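Local structure of periplasmic binding protein (Thermotoga lettingae TMO, 4RY8) at residues 283-291 with 302-310. The protein binds 5-methylthioribose and probably serves as the periplasmic solute-binding component of a sugar transporter. Numbering follows the deposited sequence.
Sequences PQLITRQFL and LVKALPALG
Gln284 slides past Leu309 in the opposite direction, its CG resting 3.7 Å from Leu309 CD2. From CB the side chain sets CG anti to the carbonyl carbon (chi1 -47°) and then bends at chi2. This lays the amide against Ala308, with Gln284 NE2 3.6 Å from Ala308 CB and CD and OE1 close to the same methyl. Ala308 O is also close to NE2, but the angle is too poor for a hydrogen bond; NE2 instead makes a weak one to Glu282 O. With an alanine here, the cover that CG gives Leu309 CD2 and the amide gives the Ala308 methyl would probably be lost, opening a gap between strand and 3-10 turn. Further along, Ile286 meets Leu302 and Leu309 tip to tip; Ile286 CD1 lies 3.9 Å from Leu302 CD2. Phe290 extends with CG anti to its backbone N (chi1 174°), which puts the ring edge against Leu302 CD1 and Ala305 O, while Leu306 CG approaches Phe290 CZ obliquely at 3.7 Å. Thr287 OG1 accepts from Phe290 N (3.0 Å), a capping bond at the N-terminus of the short helix that carries the ring. Apolar contacts thus join strand 284-287, the antiparallel edge of a mixed sheet in this two-lobed periplasmic binding protein fold, to helix 299-305 and the 3-10 turn after it.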
loop_
_atom_site.group_PDB
_atom_site.type_symbol
_atom_site.label_atom_id
_atom_site.label_comp_id
_atom_site.label_asym_id
_atom_site.label_seq_id
_atom_site.Cartn_x
_atom_site.Cartn_y
_atom_site.Cartn_z
ATOM N N PRO C 283 5.867 3.342 -7.115
ATOM C CA PRO C 283 6.082 2.110 -7.867
ATOM C C PRO C 283 4.854 1.623 -8.537
ATOM O O PRO C 283 3.755 1.934 -8.084
ATOM C CB PRO C 283 6.386 1.081 -6.770
ATOM C CG PRO C 283 5.509 1.566 -5.662
ATOM C CD PRO C 283 5.550 3.063 -5.692
ATOM N N GLN C 284 5.017 0.793 -9.555
ATOM C CA GLN C 284 3.885 0.408 -10.397
ATOM C C GLN C 284 3.840 -1.072 -10.600
ATOM O O GLN C 284 4.860 -1.664 -10.924
ATOM C CB GLN C 284 4.002 0.994 -11.816
ATOM C CG GLN C 284 4.351 2.468 -11.910
ATOM C CD GLN C 284 3.296 3.378 -11.328
ATOM O OE1 GLN C 284 2.101 3.101 -11.413
ATOM N NE2 GLN C 284 3.747 4.489 -10.716
ATOM N N LEU C 285 2.632 -1.630 -10.535
ATOM C CA LEU C 285 2.338 -2.990 -10.985
ATOM C C LEU C 285 2.438 -3.130 -12.508
ATOM O O LEU C 285 1.828 -2.365 -13.294
ATOM C CB LEU C 285 0.949 -3.442 -10.482
ATOM C CG LEU C 285 0.458 -4.878 -10.800
ATOM C CD1 LEU C 285 1.319 -5.964 -10.155
ATOM C CD2 LEU C 285 -0.994 -5.034 -10.352
ATOM N N ILE C 286 3.224 -4.109 -12.927
ATOM C CA ILE C 286 3.483 -4.357 -14.339
ATOM C C ILE C 286 3.282 -5.843 -14.579
ATOM O O ILE C 286 4.111 -6.635 -14.190
ATOM C CB ILE C 286 4.931 -3.947 -14.719
ATOM C CG1 ILE C 286 5.131 -2.438 -14.465
ATOM C CG2 ILE C 286 5.162 -4.287 -16.198
ATOM C CD1 ILE C 286 6.545 -2.002 -14.229
ATOM N N THR C 287 2.187 -6.226 -15.223
ATOM C CA THR C 287 1.919 -7.646 -15.468
ATOM C C THR C 287 2.451 -8.111 -16.839
ATOM O O THR C 287 2.602 -7.314 -17.766
ATOM C CB THR C 287 0.416 -7.967 -15.334
ATOM O OG1 THR C 287 -0.284 -7.458 -16.470
ATOM C CG2 THR C 287 -0.196 -7.358 -14.077
ATOM N N ARG C 288 2.767 -9.406 -16.927
ATOM C CA ARG C 288 3.186 -10.006 -18.192
ATOM C C ARG C 288 2.112 -9.776 -19.260
ATOM O O ARG C 288 2.425 -9.516 -20.422
ATOM C CB ARG C 288 3.433 -11.508 -18.016
ATOM C CG ARG C 288 3.607 -12.230 -19.325
ATOM C CD ARG C 288 4.027 -13.677 -19.202
ATOM N NE ARG C 288 4.531 -14.125 -20.495
ATOM C CZ ARG C 288 3.778 -14.370 -21.561
ATOM N NH1 ARG C 288 2.460 -14.242 -21.519
ATOM N NH2 ARG C 288 4.349 -14.757 -22.680
ATOM N N GLN C 289 0.859 -9.885 -18.834
ATOM C CA GLN C 289 -0.319 -9.668 -19.673
ATOM C C GLN C 289 -0.365 -8.278 -20.285
ATOM O O GLN C 289 -0.691 -8.113 -21.483
ATOM C CB GLN C 289 -1.588 -9.885 -18.834
ATOM C CG GLN C 289 -2.774 -10.443 -19.609
ATOM C CD GLN C 289 -2.904 -11.951 -19.458
ATOM O OE1 GLN C 289 -2.954 -12.474 -18.340
ATOM N NE2 GLN C 289 -2.957 -12.657 -20.581
ATOM N N PHE C 290 -0.117 -7.273 -19.453
ATOM C CA PHE C 290 -0.039 -5.877 -19.915
ATOM C C PHE C 290 1.135 -5.674 -20.902
ATOM O O PHE C 290 1.004 -4.926 -21.889
ATOM C CB PHE C 290 0.055 -4.905 -18.704
ATOM C CG PHE C 290 0.293 -3.474 -19.089
ATOM C CD1 PHE C 290 -0.747 -2.689 -19.611
ATOM C CD2 PHE C 290 1.564 -2.914 -18.985
ATOM C CE1 PHE C 290 -0.515 -1.375 -19.996
ATOM C CE2 PHE C 290 1.793 -1.602 -19.378
ATOM C CZ PHE C 290 0.750 -0.831 -19.886
ATOM N N LEU C 291 2.274 -6.339 -20.668
ATOM C CA LEU C 291 3.426 -6.184 -21.587
ATOM C C LEU C 291 3.077 -6.742 -22.976
ATOM O O LEU C 291 3.330 -6.081 -24.006
ATOM C CB LEU C 291 4.698 -6.857 -21.070
ATOM C CG LEU C 291 5.299 -6.375 -19.741
ATOM C CD1 LEU C 291 6.391 -7.353 -19.314
ATOM C CD2 LEU C 291 5.848 -4.973 -19.916
ATOM N N LEU C 302 7.766 0.828 -22.226
ATOM C CA LEU C 302 6.916 0.616 -21.094
ATOM C C LEU C 302 6.487 1.939 -20.470
ATOM O O LEU C 302 5.370 2.080 -19.991
ATOM C CB LEU C 302 7.634 -0.237 -20.057
ATOM C CG LEU C 302 6.892 -0.225 -18.756
ATOM C CD1 LEU C 302 5.505 -0.816 -18.785
ATOM C CD2 LEU C 302 7.745 -1.028 -17.778
ATOM N N VAL C 303 7.423 2.867 -20.425
ATOM C CA VAL C 303 7.225 4.188 -19.821
ATOM C C VAL C 303 6.194 4.948 -20.645
ATOM O O VAL C 303 5.306 5.608 -20.102
ATOM C CB VAL C 303 8.548 5.003 -19.789
ATOM C CG1 VAL C 303 8.293 6.482 -19.520
ATOM C CG2 VAL C 303 9.481 4.468 -18.717
ATOM N N LYS C 304 6.325 4.813 -21.954
ATOM C CA LYS C 304 5.406 5.440 -22.907
ATOM C C LYS C 304 3.999 4.858 -22.680
ATOM O O LYS C 304 3.027 5.594 -22.511
ATOM C CB LYS C 304 5.905 5.143 -24.312
ATOM C CG LYS C 304 4.966 5.570 -25.436
ATOM C CD LYS C 304 5.437 5.027 -26.780
ATOM C CE LYS C 304 5.211 3.521 -26.911
ATOM N NZ LYS C 304 5.972 2.944 -28.058
ATOM N N ALA C 305 3.916 3.529 -22.637
ATOM C CA ALA C 305 2.656 2.822 -22.420
ATOM C C ALA C 305 2.092 3.042 -21.015
ATOM O O ALA C 305 0.891 2.884 -20.807
ATOM C CB ALA C 305 2.862 1.326 -22.657
ATOM N N LEU C 306 2.963 3.353 -20.054
ATOM C CA LEU C 306 2.580 3.538 -18.648
ATOM C C LEU C 306 3.269 4.796 -18.114
ATOM O O LEU C 306 4.291 4.715 -17.415
ATOM C CB LEU C 306 2.975 2.318 -17.810
ATOM C CG LEU C 306 1.892 1.445 -17.164
ATOM C CD1 LEU C 306 2.557 0.400 -16.275
ATOM C CD2 LEU C 306 0.911 2.276 -16.352
ATOM N N PRO C 307 2.719 5.980 -18.450
ATOM C CA PRO C 307 3.425 7.234 -18.115
ATOM C C PRO C 307 3.710 7.459 -16.616
ATOM O O PRO C 307 4.669 8.151 -16.281
ATOM C CB PRO C 307 2.525 8.338 -18.716
ATOM C CG PRO C 307 1.219 7.688 -19.030
ATOM C CD PRO C 307 1.469 6.219 -19.201
ATOM N N ALA C 308 2.923 6.874 -15.718
ATOM C CA ALA C 308 3.225 6.992 -14.262
ATOM C C ALA C 308 4.661 6.554 -13.864
ATOM O O ALA C 308 5.144 6.909 -12.794
ATOM C CB ALA C 308 2.153 6.254 -13.469
ATOM N N LEU C 309 5.321 5.757 -14.705
ATOM C CA LEU C 309 6.754 5.470 -14.571
ATOM C C LEU C 309 7.646 6.653 -14.969
ATOM O O LEU C 309 8.800 6.674 -14.578
ATOM C CB LEU C 309 7.132 4.204 -15.381
ATOM C CG LEU C 309 6.778 2.803 -14.850
ATOM C CD1 LEU C 309 6.974 1.682 -15.883
ATOM C CD2 LEU C 309 7.611 2.476 -13.585
ATOM N N GLY C 310 7.102 7.627 -15.736
ATOM C CA GLY C 310 7.806 8.840 -16.218
ATOM C C GLY C 310 8.873 9.477 -15.340
ATOM O O GLY C 310 8.687 9.653 -14.134
#